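Local coordinates for probable oxidoreductase protein (Rhizobium etli, PDB 4FB5), which is probably an oxidoreductase of the GFO/IDH/MocA family, with a Rossmann-type domain that presumably binds a nicotinamide nucleotide, at residues T49-D53 / P328-F332; V121-K125 / K346-C350; G170-N176 / I286-S292; W219-V225 / D369-I373; N301-L305 / F317-A322. All coordinates share one frame; numbering follows the deposited sequence.

Interaction 1. Residues T49-D53 / P328-F332; sequences TVFGD and PYDRF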
# COMPACT_ATOMS: atom_id res chain seq x y z
N THR A 49 13.52 30.49 12.31
CA THR A 49 14.59 29.51 12.03
C THR A 49 14.35 28.62 10.79
O THR A 49 15.26 28.40 10.00
CB THR A 49 14.89 28.60 13.19
OG1 THR A 49 15.05 29.38 14.39
CG2 THR A 49 16.18 27.86 12.90
N VAL A 50 13.13 28.14 10.61
CA VAL A 50 12.76 27.40 9.41
C VAL A 50 12.82 28.26 8.14
O VAL A 50 13.51 27.90 7.17
CB VAL A 50 11.34 26.83 9.52
CG1 VAL A 50 10.97 26.06 8.24
CG2 VAL A 50 11.25 25.95 10.71
N PHE A 51 12.07 29.36 8.14
CA PHE A 51 11.87 30.13 6.94
C PHE A 51 12.97 31.16 6.66
O PHE A 51 13.37 31.31 5.50
CB PHE A 51 10.50 30.80 6.94
CG PHE A 51 9.40 29.94 6.40
CD1 PHE A 51 9.20 29.81 5.04
CD2 PHE A 51 8.58 29.21 7.26
CE1 PHE A 51 8.17 28.98 4.54
CE2 PHE A 51 7.57 28.40 6.76
CZ PHE A 51 7.37 28.28 5.40
N GLY A 52 13.45 31.88 7.68
CA GLY A 52 14.62 32.76 7.53
C GLY A 52 14.38 34.20 7.03
O GLY A 52 15.20 35.08 7.24
N ASP A 53 13.26 34.42 6.36
CA ASP A 53 12.97 35.69 5.69
C ASP A 53 12.05 36.57 6.51
O ASP A 53 11.39 37.46 5.96
CB ASP A 53 12.35 35.43 4.31
CG ASP A 53 11.22 34.38 4.34
OD1 ASP A 53 10.17 34.56 3.66
OD2 ASP A 53 11.38 33.37 5.05
N PRO A 328 7.02 24.69 0.27
CA PRO A 328 8.33 24.97 0.84
C PRO A 328 8.88 23.80 1.61
O PRO A 328 9.42 23.99 2.69
CB PRO A 328 8.00 26.05 1.85
CG PRO A 328 6.66 25.62 2.39
CD PRO A 328 6.02 24.70 1.33
N TYR A 329 8.72 22.59 1.10
CA TYR A 329 9.32 21.47 1.77
C TYR A 329 10.78 21.81 1.91
O TYR A 329 11.42 21.46 2.89
CB TYR A 329 9.13 20.21 0.93
CG TYR A 329 9.80 18.95 1.41
CD1 TYR A 329 11.19 18.79 1.36
CD2 TYR A 329 9.04 17.88 1.87
CE1 TYR A 329 11.81 17.61 1.80
CE2 TYR A 329 9.65 16.68 2.29
CZ TYR A 329 11.01 16.55 2.24
OH TYR A 329 11.57 15.36 2.68
N ASP A 330 11.33 22.52 0.94
CA ASP A 330 12.77 22.81 0.93
C ASP A 330 13.20 23.57 2.18
O ASP A 330 14.29 23.36 2.71
CB ASP A 330 13.18 23.58 -0.34
CG ASP A 330 12.56 24.95 -0.40
OD1 ASP A 330 11.37 25.11 -0.08
OD2 ASP A 330 13.27 25.88 -0.78
N ARG A 331 12.36 24.44 2.68
CA ARG A 331 12.80 25.08 3.89
C ARG A 331 12.90 24.11 5.12
O ARG A 331 13.59 24.42 6.08
CB ARG A 331 11.97 26.34 4.16
CG ARG A 331 11.78 27.27 2.94
CD ARG A 331 13.03 28.05 2.50
NE ARG A 331 13.57 28.86 3.59
CZ ARG A 331 14.83 28.78 4.03
NH1 ARG A 331 15.69 27.95 3.44
NH2 ARG A 331 15.24 29.53 5.04
N PHE A 332 12.28 22.94 5.07
CA PHE A 332 12.38 22.01 6.21
C PHE A 332 13.48 20.98 6.08
O PHE A 332 14.12 20.63 7.07
CB PHE A 332 11.05 21.31 6.52
CG PHE A 332 9.98 22.25 6.94
CD1 PHE A 332 9.29 23.00 5.99
CD2 PHE A 332 9.67 22.41 8.27
CE1 PHE A 332 8.28 23.91 6.37
CE2 PHE A 332 8.69 23.31 8.68
CZ PHE A 332 7.98 24.06 7.72

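Interaction 2. Residues V121-K125 / K346-C350; sequences VWCEK and KIIEC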
# COMPACT_ATOMS: atom_id res chain seq x y z
N VAL A 121 -5.55 38.58 14.15
CA VAL A 121 -6.11 37.38 14.74
C VAL A 121 -5.83 36.09 13.97
O VAL A 121 -6.08 35.99 12.75
CB VAL A 121 -7.60 37.55 14.95
CG1 VAL A 121 -8.24 36.22 15.22
CG2 VAL A 121 -7.83 38.46 16.12
N TRP A 122 -5.29 35.12 14.70
CA TRP A 122 -5.08 33.75 14.23
C TRP A 122 -5.92 32.89 15.11
O TRP A 122 -5.62 32.64 16.26
CB TRP A 122 -3.62 33.36 14.39
CG TRP A 122 -3.24 32.09 13.74
CD1 TRP A 122 -4.00 31.34 12.91
CD2 TRP A 122 -1.97 31.43 13.84
NE1 TRP A 122 -3.30 30.23 12.51
CE2 TRP A 122 -2.05 30.27 13.06
CE3 TRP A 122 -0.79 31.69 14.54
CZ2 TRP A 122 -0.99 29.38 12.93
CZ3 TRP A 122 0.27 30.78 14.42
CH2 TRP A 122 0.15 29.65 13.63
N CYS A 123 -7.02 32.45 14.53
CA CYS A 123 -8.08 31.83 15.27
C CYS A 123 -8.25 30.41 14.79
O CYS A 123 -8.20 30.15 13.59
CB CYS A 123 -9.36 32.61 15.06
SG CYS A 123 -10.76 32.08 16.08
N GLU A 124 -8.45 29.49 15.73
CA GLU A 124 -8.75 28.12 15.40
C GLU A 124 -10.13 28.06 14.81
O GLU A 124 -10.98 28.89 15.12
CB GLU A 124 -8.63 27.19 16.61
CG GLU A 124 -7.20 26.78 16.87
CD GLU A 124 -6.50 26.32 15.59
OE1 GLU A 124 -5.37 26.80 15.31
OE2 GLU A 124 -7.08 25.47 14.85
N LYS A 125 -10.33 27.07 13.95
CA LYS A 125 -11.63 26.81 13.41
C LYS A 125 -12.50 26.33 14.58
O LYS A 125 -11.97 25.82 15.55
CB LYS A 125 -11.48 25.79 12.28
CG LYS A 125 -12.08 24.43 12.53
CD LYS A 125 -11.22 23.44 13.30
CE LYS A 125 -11.98 22.14 13.37
NZ LYS A 125 -11.97 21.59 14.73
N LYS A 346 1.60 23.81 10.84
CA LYS A 346 1.22 25.00 11.56
C LYS A 346 2.27 26.09 11.37
O LYS A 346 1.92 27.26 11.34
CB LYS A 346 1.01 24.73 13.05
CG LYS A 346 -0.16 25.55 13.66
CD LYS A 346 -1.51 25.09 13.11
CE LYS A 346 -2.68 25.98 13.52
NZ LYS A 346 -4.01 25.25 13.33
N ILE A 347 3.53 25.70 11.21
CA ILE A 347 4.64 26.63 10.98
C ILE A 347 4.45 27.35 9.64
O ILE A 347 4.59 28.57 9.54
CB ILE A 347 5.98 25.87 10.95
CG1 ILE A 347 6.30 25.25 12.30
CG2 ILE A 347 7.10 26.78 10.48
CD1 ILE A 347 7.56 24.36 12.31
N ILE A 348 4.11 26.59 8.60
CA ILE A 348 3.83 27.15 7.28
C ILE A 348 2.63 28.10 7.38
O ILE A 348 2.69 29.23 6.90
CB ILE A 348 3.56 26.02 6.31
CG1 ILE A 348 4.86 25.25 6.05
CG2 ILE A 348 2.95 26.52 5.03
CD1 ILE A 348 4.67 23.83 5.53
N GLU A 349 1.55 27.67 8.01
CA GLU A 349 0.40 28.57 8.21
C GLU A 349 0.80 29.86 8.96
O GLU A 349 0.38 30.94 8.60
CB GLU A 349 -0.71 27.84 8.95
CG GLU A 349 -1.95 28.67 9.16
CD GLU A 349 -3.09 27.86 9.74
OE1 GLU A 349 -3.26 27.95 10.98
OE2 GLU A 349 -3.81 27.14 8.97
N CYS A 350 1.61 29.73 10.00
CA CYS A 350 2.17 30.86 10.70
C CYS A 350 2.94 31.76 9.71
O CYS A 350 2.74 32.98 9.65
CB CYS A 350 3.08 30.38 11.83
SG CYS A 350 3.90 31.74 12.68

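Interaction 3. Residues G170-N176 / I286-S292; sequences GVIGRVN and IYGSKGS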
# COMPACT_ATOMS: atom_id res chain seq x y z
N GLY A 170 -3.71 22.60 -15.88
CA GLY A 170 -4.34 21.59 -16.73
C GLY A 170 -3.66 20.23 -16.79
O GLY A 170 -3.88 19.51 -17.75
N VAL A 171 -2.88 19.82 -15.79
CA VAL A 171 -2.20 18.53 -15.90
C VAL A 171 -3.17 17.35 -15.98
O VAL A 171 -2.89 16.40 -16.70
CB VAL A 171 -1.15 18.27 -14.78
CG1 VAL A 171 -0.60 16.83 -14.89
CG2 VAL A 171 -0.00 19.32 -14.86
N ILE A 172 -4.29 17.38 -15.26
CA ILE A 172 -5.29 16.33 -15.45
C ILE A 172 -6.54 16.74 -16.28
O ILE A 172 -7.56 15.99 -16.35
CB ILE A 172 -5.66 15.65 -14.11
CG1 ILE A 172 -6.20 16.67 -13.12
CG2 ILE A 172 -4.43 14.94 -13.51
CD1 ILE A 172 -6.91 16.06 -11.96
N GLY A 173 -6.44 17.88 -16.97
CA GLY A 173 -7.54 18.32 -17.84
C GLY A 173 -8.57 19.04 -16.99
O GLY A 173 -8.24 19.66 -15.96
N ARG A 174 -9.83 18.97 -17.41
CA ARG A 174 -10.92 19.64 -16.69
C ARG A 174 -11.44 18.62 -15.68
O ARG A 174 -11.77 17.48 -16.06
CB ARG A 174 -12.05 20.09 -17.65
CG ARG A 174 -13.40 20.53 -16.96
CD ARG A 174 -14.44 21.28 -17.90
NE ARG A 174 -13.75 21.99 -18.99
CZ ARG A 174 -13.41 23.29 -18.99
NH1 ARG A 174 -13.74 24.09 -17.97
NH2 ARG A 174 -12.75 23.81 -20.04
N VAL A 175 -11.47 19.03 -14.41
CA VAL A 175 -11.95 18.22 -13.30
C VAL A 175 -13.45 18.05 -13.45
O VAL A 175 -14.11 19.04 -13.60
CB VAL A 175 -11.57 18.89 -11.98
CG1 VAL A 175 -12.20 18.20 -10.80
CG2 VAL A 175 -10.03 18.91 -11.83
N ASN A 176 -13.94 16.81 -13.50
CA ASN A 176 -15.34 16.45 -13.62
C ASN A 176 -15.88 16.10 -12.21
O ASN A 176 -16.95 16.59 -11.84
CB ASN A 176 -15.59 15.15 -14.42
CG ASN A 176 -14.69 14.97 -15.64
OD1 ASN A 176 -14.66 15.83 -16.55
ND2 ASN A 176 -14.01 13.83 -15.72
N ILE A 286 -9.45 13.12 -7.04
CA ILE A 286 -9.84 14.12 -8.04
C ILE A 286 -9.84 13.55 -9.45
O ILE A 286 -8.86 12.99 -9.87
CB ILE A 286 -8.88 15.26 -8.04
CG1 ILE A 286 -8.65 15.78 -6.63
CG2 ILE A 286 -9.39 16.33 -8.97
CD1 ILE A 286 -7.42 16.70 -6.53
N TYR A 287 -10.91 13.70 -10.20
CA TYR A 287 -10.94 13.05 -11.52
C TYR A 287 -11.19 14.06 -12.63
O TYR A 287 -12.21 14.79 -12.60
CB TYR A 287 -11.95 11.92 -11.57
CG TYR A 287 -11.66 10.77 -10.64
CD1 TYR A 287 -10.74 9.79 -10.96
CD2 TYR A 287 -12.34 10.63 -9.45
CE1 TYR A 287 -10.49 8.72 -10.09
CE2 TYR A 287 -12.08 9.58 -8.58
CZ TYR A 287 -11.16 8.63 -8.90
OH TYR A 287 -10.92 7.58 -8.03
N GLY A 288 -10.27 14.09 -13.60
CA GLY A 288 -10.36 14.96 -14.75
C GLY A 288 -10.38 14.25 -16.08
O GLY A 288 -10.30 13.05 -16.17
N SER A 289 -10.48 15.01 -17.15
CA SER A 289 -10.58 14.40 -18.47
C SER A 289 -9.24 13.94 -19.01
O SER A 289 -9.20 13.22 -20.02
CB SER A 289 -11.23 15.37 -19.43
OG SER A 289 -10.49 16.55 -19.43
N LYS A 290 -8.15 14.33 -18.35
CA LYS A 290 -6.83 13.83 -18.78
C LYS A 290 -6.01 13.10 -17.70
O LYS A 290 -4.81 12.79 -17.92
CB LYS A 290 -5.97 14.96 -19.38
CG LYS A 290 -6.70 15.86 -20.41
CD LYS A 290 -5.79 16.22 -21.55
CE LYS A 290 -5.08 17.55 -21.35
NZ LYS A 290 -5.36 18.37 -22.57
N GLY A 291 -6.65 12.84 -16.55
CA GLY A 291 -6.01 12.12 -15.50
C GLY A 291 -6.61 12.27 -14.13
O GLY A 291 -7.71 12.78 -13.99
N SER A 292 -5.89 11.80 -13.11
CA SER A 292 -6.44 11.72 -11.75
C SER A 292 -5.40 11.98 -10.66
O SER A 292 -4.20 11.78 -10.85
CB SER A 292 -7.05 10.34 -11.53
OG SER A 292 -7.81 9.93 -12.64

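Interaction 4. Residues W219-V225 / D369-I373; sequences WYLFGHV and DGLRI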
# COMPACT_ATOMS: atom_id res chain seq x y z
N TRP A 219 -11.89 24.44 -1.28
CA TRP A 219 -11.91 25.86 -1.48
C TRP A 219 -10.62 26.21 -2.12
O TRP A 219 -10.58 26.80 -3.20
CB TRP A 219 -12.06 26.62 -0.16
CG TRP A 219 -11.81 28.06 -0.39
CD1 TRP A 219 -12.67 28.94 -1.00
CD2 TRP A 219 -10.60 28.80 -0.11
NE1 TRP A 219 -12.08 30.19 -1.10
CE2 TRP A 219 -10.83 30.14 -0.55
CE3 TRP A 219 -9.38 28.49 0.51
CZ2 TRP A 219 -9.87 31.16 -0.39
CZ3 TRP A 219 -8.43 29.51 0.67
CH2 TRP A 219 -8.68 30.83 0.20
N TYR A 220 -9.54 25.85 -1.44
CA TYR A 220 -8.16 26.07 -1.90
C TYR A 220 -7.93 25.62 -3.33
O TYR A 220 -7.29 26.31 -4.11
CB TYR A 220 -7.25 25.28 -1.02
CG TYR A 220 -5.81 25.52 -1.26
CD1 TYR A 220 -5.26 26.80 -1.08
CD2 TYR A 220 -4.97 24.47 -1.63
CE1 TYR A 220 -3.91 27.01 -1.30
CE2 TYR A 220 -3.65 24.67 -1.85
CZ TYR A 220 -3.11 25.93 -1.68
OH TYR A 220 -1.77 26.12 -1.91
N LEU A 221 -8.45 24.44 -3.65
CA LEU A 221 -8.27 23.82 -4.96
C LEU A 221 -9.23 24.34 -6.05
O LEU A 221 -8.83 24.48 -7.22
CB LEU A 221 -8.44 22.31 -4.81
CG LEU A 221 -7.28 21.61 -4.10
CD1 LEU A 221 -7.60 20.12 -3.84
CD2 LEU A 221 -6.04 21.74 -4.93
N PHE A 222 -10.48 24.62 -5.68
CA PHE A 222 -11.52 24.88 -6.65
C PHE A 222 -12.28 26.16 -6.35
O PHE A 222 -12.12 27.18 -7.02
CB PHE A 222 -12.47 23.68 -6.72
CG PHE A 222 -11.79 22.40 -7.15
CD1 PHE A 222 -11.19 22.31 -8.40
CD2 PHE A 222 -11.70 21.31 -6.26
CE1 PHE A 222 -10.55 21.14 -8.79
CE2 PHE A 222 -11.06 20.14 -6.62
CZ PHE A 222 -10.48 20.04 -7.88
N GLY A 223 -13.13 26.08 -5.34
CA GLY A 223 -13.71 27.23 -4.73
C GLY A 223 -14.83 26.75 -3.86
O GLY A 223 -14.83 25.59 -3.40
N HIS A 224 -15.78 27.66 -3.61
CA HIS A 224 -16.86 27.45 -2.68
C HIS A 224 -17.97 26.50 -3.17
O HIS A 224 -18.00 26.11 -4.32
CB HIS A 224 -17.41 28.81 -2.26
CG HIS A 224 -16.55 29.52 -1.26
ND1 HIS A 224 -16.34 29.04 0.02
CD2 HIS A 224 -15.86 30.69 -1.35
CE1 HIS A 224 -15.55 29.87 0.68
NE2 HIS A 224 -15.25 30.89 -0.13
N VAL A 225 -18.85 26.10 -2.27
CA VAL A 225 -19.84 25.07 -2.56
C VAL A 225 -21.17 25.71 -2.96
O VAL A 225 -21.55 26.76 -2.42
CB VAL A 225 -20.01 24.20 -1.32
CG1 VAL A 225 -21.04 23.18 -1.53
CG2 VAL A 225 -18.73 23.50 -1.05
N ASP A 369 -13.60 34.17 3.67
CA ASP A 369 -13.74 32.85 3.08
C ASP A 369 -14.20 31.77 4.08
O ASP A 369 -14.96 30.86 3.70
CB ASP A 369 -12.46 32.48 2.39
CG ASP A 369 -12.29 33.20 1.06
OD1 ASP A 369 -13.27 33.21 0.27
OD2 ASP A 369 -11.18 33.73 0.80
N GLY A 370 -13.80 31.92 5.34
CA GLY A 370 -14.25 31.01 6.38
C GLY A 370 -15.74 31.12 6.61
O GLY A 370 -16.46 30.10 6.80
N LEU A 371 -16.24 32.36 6.61
CA LEU A 371 -17.67 32.57 6.83
C LEU A 371 -18.42 31.94 5.69
O LEU A 371 -19.49 31.31 5.84
CB LEU A 371 -18.03 34.06 6.88
CG LEU A 371 -19.57 34.22 6.98
CD1 LEU A 371 -20.11 34.02 8.41
CD2 LEU A 371 -20.07 35.50 6.37
N ARG A 372 -17.86 32.14 4.51
CA ARG A 372 -18.50 31.55 3.35
C ARG A 372 -18.52 30.00 3.50
O ARG A 372 -19.54 29.37 3.22
CB ARG A 372 -17.92 32.13 2.03
CG ARG A 372 -18.52 31.55 0.74
CD ARG A 372 -20.00 31.59 0.67
NE ARG A 372 -20.49 31.04 -0.59
CZ ARG A 372 -20.91 29.78 -0.78
NH1 ARG A 372 -20.90 28.87 0.22
NH2 ARG A 372 -21.36 29.41 -1.97
N ILE A 373 -17.41 29.42 3.97
CA ILE A 373 -17.33 27.99 4.26
C ILE A 373 -18.37 27.56 5.30
O ILE A 373 -19.12 26.55 5.09
CB ILE A 373 -15.91 27.57 4.69
CG1 ILE A 373 -15.07 27.29 3.43
CG2 ILE A 373 -15.97 26.32 5.56
CD1 ILE A 373 -13.56 27.47 3.60

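Interaction 5. Residues N301-L305 / F317-A322; sequences NEFEL and FRKILA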
# COMPACT_ATOMS: atom_id res chain seq x y z
N ASN A 301 2.87 12.73 3.28
CA ASN A 301 4.02 13.12 2.51
C ASN A 301 4.07 12.52 1.11
O ASN A 301 5.10 12.44 0.54
CB ASN A 301 5.31 12.92 3.32
CG ASN A 301 5.39 13.90 4.49
OD1 ASN A 301 5.20 13.52 5.63
ND2 ASN A 301 5.61 15.18 4.19
N GLU A 302 2.93 12.13 0.57
CA GLU A 302 2.89 11.57 -0.77
C GLU A 302 1.55 11.86 -1.41
O GLU A 302 0.62 12.33 -0.76
CB GLU A 302 3.20 10.06 -0.78
CG GLU A 302 2.43 9.29 0.25
CD GLU A 302 2.74 7.80 0.26
OE1 GLU A 302 1.90 7.03 -0.28
OE2 GLU A 302 3.80 7.40 0.84
N PHE A 303 1.49 11.67 -2.72
CA PHE A 303 0.25 11.61 -3.45
C PHE A 303 0.48 10.83 -4.69
O PHE A 303 1.58 10.55 -5.04
CB PHE A 303 -0.32 12.96 -3.73
CG PHE A 303 0.43 13.72 -4.74
CD1 PHE A 303 -0.10 13.88 -6.04
CD2 PHE A 303 1.65 14.30 -4.41
CE1 PHE A 303 0.60 14.58 -7.01
CE2 PHE A 303 2.36 15.01 -5.35
CZ PHE A 303 1.83 15.16 -6.67
N GLU A 304 -0.61 10.46 -5.33
CA GLU A 304 -0.57 9.58 -6.46
C GLU A 304 -1.21 10.32 -7.61
O GLU A 304 -2.29 10.86 -7.44
CB GLU A 304 -1.36 8.30 -6.18
CG GLU A 304 -0.83 7.44 -5.09
CD GLU A 304 -1.54 6.09 -5.06
OE1 GLU A 304 -1.40 5.29 -6.02
OE2 GLU A 304 -2.26 5.80 -4.07
N LEU A 305 -0.54 10.33 -8.76
CA LEU A 305 -0.96 11.08 -9.94
C LEU A 305 -1.01 10.21 -11.18
O LEU A 305 -0.03 9.56 -11.51
CB LEU A 305 0.02 12.24 -10.20
CG LEU A 305 -0.07 12.91 -11.58
CD1 LEU A 305 -1.24 13.80 -11.62
CD2 LEU A 305 1.16 13.72 -11.92
N PHE A 317 -0.92 5.06 -11.76
CA PHE A 317 -0.71 6.15 -10.86
C PHE A 317 0.71 6.24 -10.46
O PHE A 317 1.31 5.21 -10.14
CB PHE A 317 -1.51 5.85 -9.62
CG PHE A 317 -2.91 6.30 -9.72
CD1 PHE A 317 -3.22 7.62 -9.50
CD2 PHE A 317 -3.91 5.40 -10.09
CE1 PHE A 317 -4.55 8.07 -9.60
CE2 PHE A 317 -5.21 5.82 -10.19
CZ PHE A 317 -5.54 7.19 -9.90
N ARG A 318 1.25 7.44 -10.36
CA ARG A 318 2.57 7.53 -9.82
C ARG A 318 2.57 7.99 -8.42
O ARG A 318 1.97 9.02 -8.12
CB ARG A 318 3.42 8.49 -10.63
CG ARG A 318 4.40 7.78 -11.50
CD ARG A 318 5.35 8.77 -12.17
NE ARG A 318 4.52 9.78 -12.79
CZ ARG A 318 4.91 10.50 -13.81
NH1 ARG A 318 6.15 10.31 -14.27
NH2 ARG A 318 4.06 11.39 -14.32
N LYS A 319 3.31 7.28 -7.58
CA LYS A 319 3.47 7.63 -6.17
C LYS A 319 4.62 8.65 -6.03
O LYS A 319 5.80 8.32 -6.13
CB LYS A 319 3.71 6.37 -5.33
CG LYS A 319 3.70 6.59 -3.78
CD LYS A 319 3.20 5.33 -3.07
CE LYS A 319 4.27 4.66 -2.30
NZ LYS A 319 3.94 3.22 -1.96
N ILE A 320 4.26 9.90 -5.83
CA ILE A 320 5.24 10.97 -5.77
C ILE A 320 5.51 11.42 -4.34
O ILE A 320 4.59 11.88 -3.67
CB ILE A 320 4.71 12.17 -6.57
CG1 ILE A 320 4.50 11.75 -8.02
CG2 ILE A 320 5.66 13.41 -6.41
CD1 ILE A 320 3.78 12.78 -8.79
N LEU A 321 6.77 11.31 -3.89
CA LEU A 321 7.14 11.67 -2.51
C LEU A 321 7.52 13.14 -2.29
O LEU A 321 8.26 13.77 -3.10
CB LEU A 321 8.23 10.75 -2.00
CG LEU A 321 7.95 9.24 -2.19
CD1 LEU A 321 9.15 8.41 -1.75
CD2 LEU A 321 6.64 8.70 -1.53
N ALA A 322 7.01 13.71 -1.22
CA ALA A 322 7.30 15.11 -0.90
C ALA A 322 8.79 15.42 -1.02
O ALA A 322 9.64 14.68 -0.46
CB ALA A 322 6.80 15.44 0.48

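Interaction 1. Residues T49-D53 / P328-F332
At the C-terminal end of helix 47-51, in the Rossmann-type domain, Val50 and Phe51 meet Arg331 and Phe332 of the short, weakly bonded helix 329-332. The guanidinium of Arg331 turns two nitrogens on a single acceptor: NH2 of Arg331 donates to Phe51 O at 2.6 Å, and its NE adds a weak bond to Phe51 O at 3.1 Å. Phe51 O lies near the guanidinium plane, yet NH2 stands 71° out of the carbonyl plane of Phe51. An arginine suits this place, because the last carbonyls of a helix have no further turn to supply amides. Gly52 follows with a phi of 86°, which calls for glycine, and any CB there would run into Arg331 NH2.

The apolar half begins with Val50: with CG1 anti to the backbone N (chi1 180°), this methyl is set over the centre of the Phe332 ring in a CH-pi contact, 3.6 Å from CG1 to the ring centroid. The Phe51 ring leans obliquely on Pro328, with Phe51 CE1 to Pro328 CB at 4.0 Å; both are apolar and buried, which suits this contact.

Lys38 of the second subunit donates to Val50 O and Arg331 O. Within the chain, helix 344-358 packs against the two phenylalanines: Ile347 and Ile348 touch Phe332, and Arg351 touches Phe51, the last residue of helix 47-51.

Interaction 2. Residues V121-K125 / K346-C350
Trp122, pointing from strand 120-123 of the parallel Rossmann sheet, meets three residues of segment 346-350 of helix 344-358, whose axis makes 154° with that of strand segment 121-123. The hydrogen bond comes first. A chi1 of -170° swings the indole away from its own backbone N and out to the helix, where its NE1 donates to Glu349 OE1 at 2.7 Å. The carboxylate oxygen lies in the ring plane at the indole edge, and is met on its anti side, the donor tilted 35° from the carboxylate plane.

The charged contact lies beside it. Lys346 NZ bridges to Glu124 OE1 at 2.9 Å, on the syn side of the carboxylate, the two side chains arriving from opposite directions. A long ion pair of 3.7 Å joins Lys346 NZ to Glu349 OE1, making a network of three. Glu124 OE1 is also bonded to His40, and Lys346 NZ to Asn153.

Packing completes the contact: Trp122 CH2 touches Cys350 CB at 3.5 Å, while Trp122 CZ2 lies 3.8 Å from Lys346 CE. A leucine in place of Trp122 is likely to leave Glu349 OE1 without its indole N-H and to open a gap beside Cys350 CB.

Glu124 starts the Glu-Lys-Pro sequence characteristic of this family. Because the network is buried, the lysine placed between two carboxylates probably offsets much of their mutual repulsion, and the indole N-H may ease the burial of Glu349.

Interaction 3. Residues G170-N176 / I286-S292
The peptide carbonyl of Tyr287 is met in its plane by Asn176 N, at 2.8 Å from Asn176 N to Tyr287 O. Lys290 N instead stands above the carbonyl plane of Ile172, 53° out of it, with a bond to Ile172 O of 2.7 Å; Ser289 N is likewise above the carbonyl plane of Arg174 and bonds to Arg174 O at 3.0 Å. The Tyr287 ring leads away from 170-176, and its OH bonds to Arg278 of the third subunit.

Ser289 suits its turn because OG accepts Arg174 N at 3.2 Å. Glycines make the close approach possible: a CB on Gly288 would strike Ile172 O, and one on Gly173 would strike Ser289 OG. Ile286 CG2 touches two branched side chains, Ile172 CD1 at 3.9 Å and Val175 CG1 at 3.8 Å.

Gly170, in a Schellman motif, ends helix 158-168 and starts a type I turn that leads to strand 175-183. Val175 and Gly288 form an antiparallel non-hydrogen-bonded pair, which begins the pairing of strands 175-183 and 281-288; the turn before it packs on the tight hairpin 288-291, within the large mixed sheet typical of the GFO/IDH/MocA C-terminal domain.

Interaction 4. Residues W219-V225 / D369-I373
His224, in the loop that follows helix 206-221, comes closest in backbone to Ile373 of helix 367-385, their CA atoms 7.0 Å apart. Its imidazole is sandwiched between two side chains and bonded at its edge. Trp219 CD1 lies over one face, toward the rim, and the aliphatic CG of Arg372 covers the opposite face. At the edge, His224 NE2 donates to Asp369 OD1 at 3.1 Å in a nearly straight bond (168°), with the oxygen in the ring plane and met on its anti side. Another stretch of the edge touches Ile373, where CE1 of His224 is 3.8 Å from Ile373 CG1.

Arg372 does double work. Its chain starts out trans to the main-chain nitrogen (chi1 179°) and then bends at chi2, which takes it past the histidine in the opposite direction, and its guanidinium then lies over His224 CB, only 15° from the ring plane. From there Arg372 NH2 donates to Val225 O at 2.7 Å, gripping the first residue of strand 225-233. Asp369 CB sits over the rim of the Trp219 indole, and Ile373 CD1 packs 4.1 Å from Trp219 CB.

A histidine suits the slot, being flat enough to fit between indole and arginine chain yet able to donate. The pairing with Asp369 fixes the ring's rotation, is consistent with a proton on NE2, and would probably favour a positive imidazole, a tendency the nearby Arg372 should temper.

Interaction 5. Residues N301-L305 / F317-A322
Phe303 and Ile320 are paired across an antiparallel beta hairpin, strands 302-307 and 316-321, as a hydrogen-bonded pair at what is, within this chain, the edge of the large mixed sheet. Their side chains lie side by side and point the same way. Phe303 holds CG between its backbone N and carbonyl carbon (chi1 71°), which brings the ring alongside its neighbour, Ile320 meeting it obliquely: CZ of Phe303 is 3.7 Å from Ile320 CD1, and CE2 is 3.8 Å from Ile320 CG2. Leu305 joins on this face, its CB 4.1 Å from Ile320 CD1. An aromatic ring suits Phe303, against which Val159, His162 and Leu166 of helix 158-168 pack. A serine in place of Phe303 would probably leave Ile320 CD1 without its ring partner and open a gap beside that helix.

The face bearing Glu302, Lys319 and Leu321 is more polar. Glu302 and Leu321 run alongside each other, Glu302 CB to Leu321 CD2 being 3.8 Å, while Lys319 crosses Glu302 and lays its methylene CD 3.5 Å from Glu302 OE1. Their charged atoms are not in contact. At the far end of the strand pair Glu304 meets Phe317 at about a right angle, its OE1 3.6 Å from Phe317 CB.

Phe317, Arg318 and Lys319 also pair with a strand of the fourth subunit, which carries the sheet across the interface. Five backbone hydrogen bonds hold the hairpin; in one of them Ile320 N donates to Phe303 O at 2.9 Å, nearly along the C=O axis.

From the N terminus, the chain leaves the Rossmann-type domain with interactions 1 and 2 still open, then opens interaction 3 at 170-176 and interaction 4 at 219-225. Interaction 3 closes first, at 286-292, within the mixed sheet, before the local hairpin of interaction 5 forms; these two touch on neighbouring strands. The return segments 328-332, 346-350 and 369-373 then close interactions 1, 2 and 4 in turn, so these three cross one another, and interaction 3 crosses interaction 4. Interaction 5 lies inside all three long loops, interaction 3 inside those of 1 and 2. Interactions 1 and 2 thereby tie the later helices to the Rossmann domain, whereas interaction 4 ties helix 367-385 to the sheet domain.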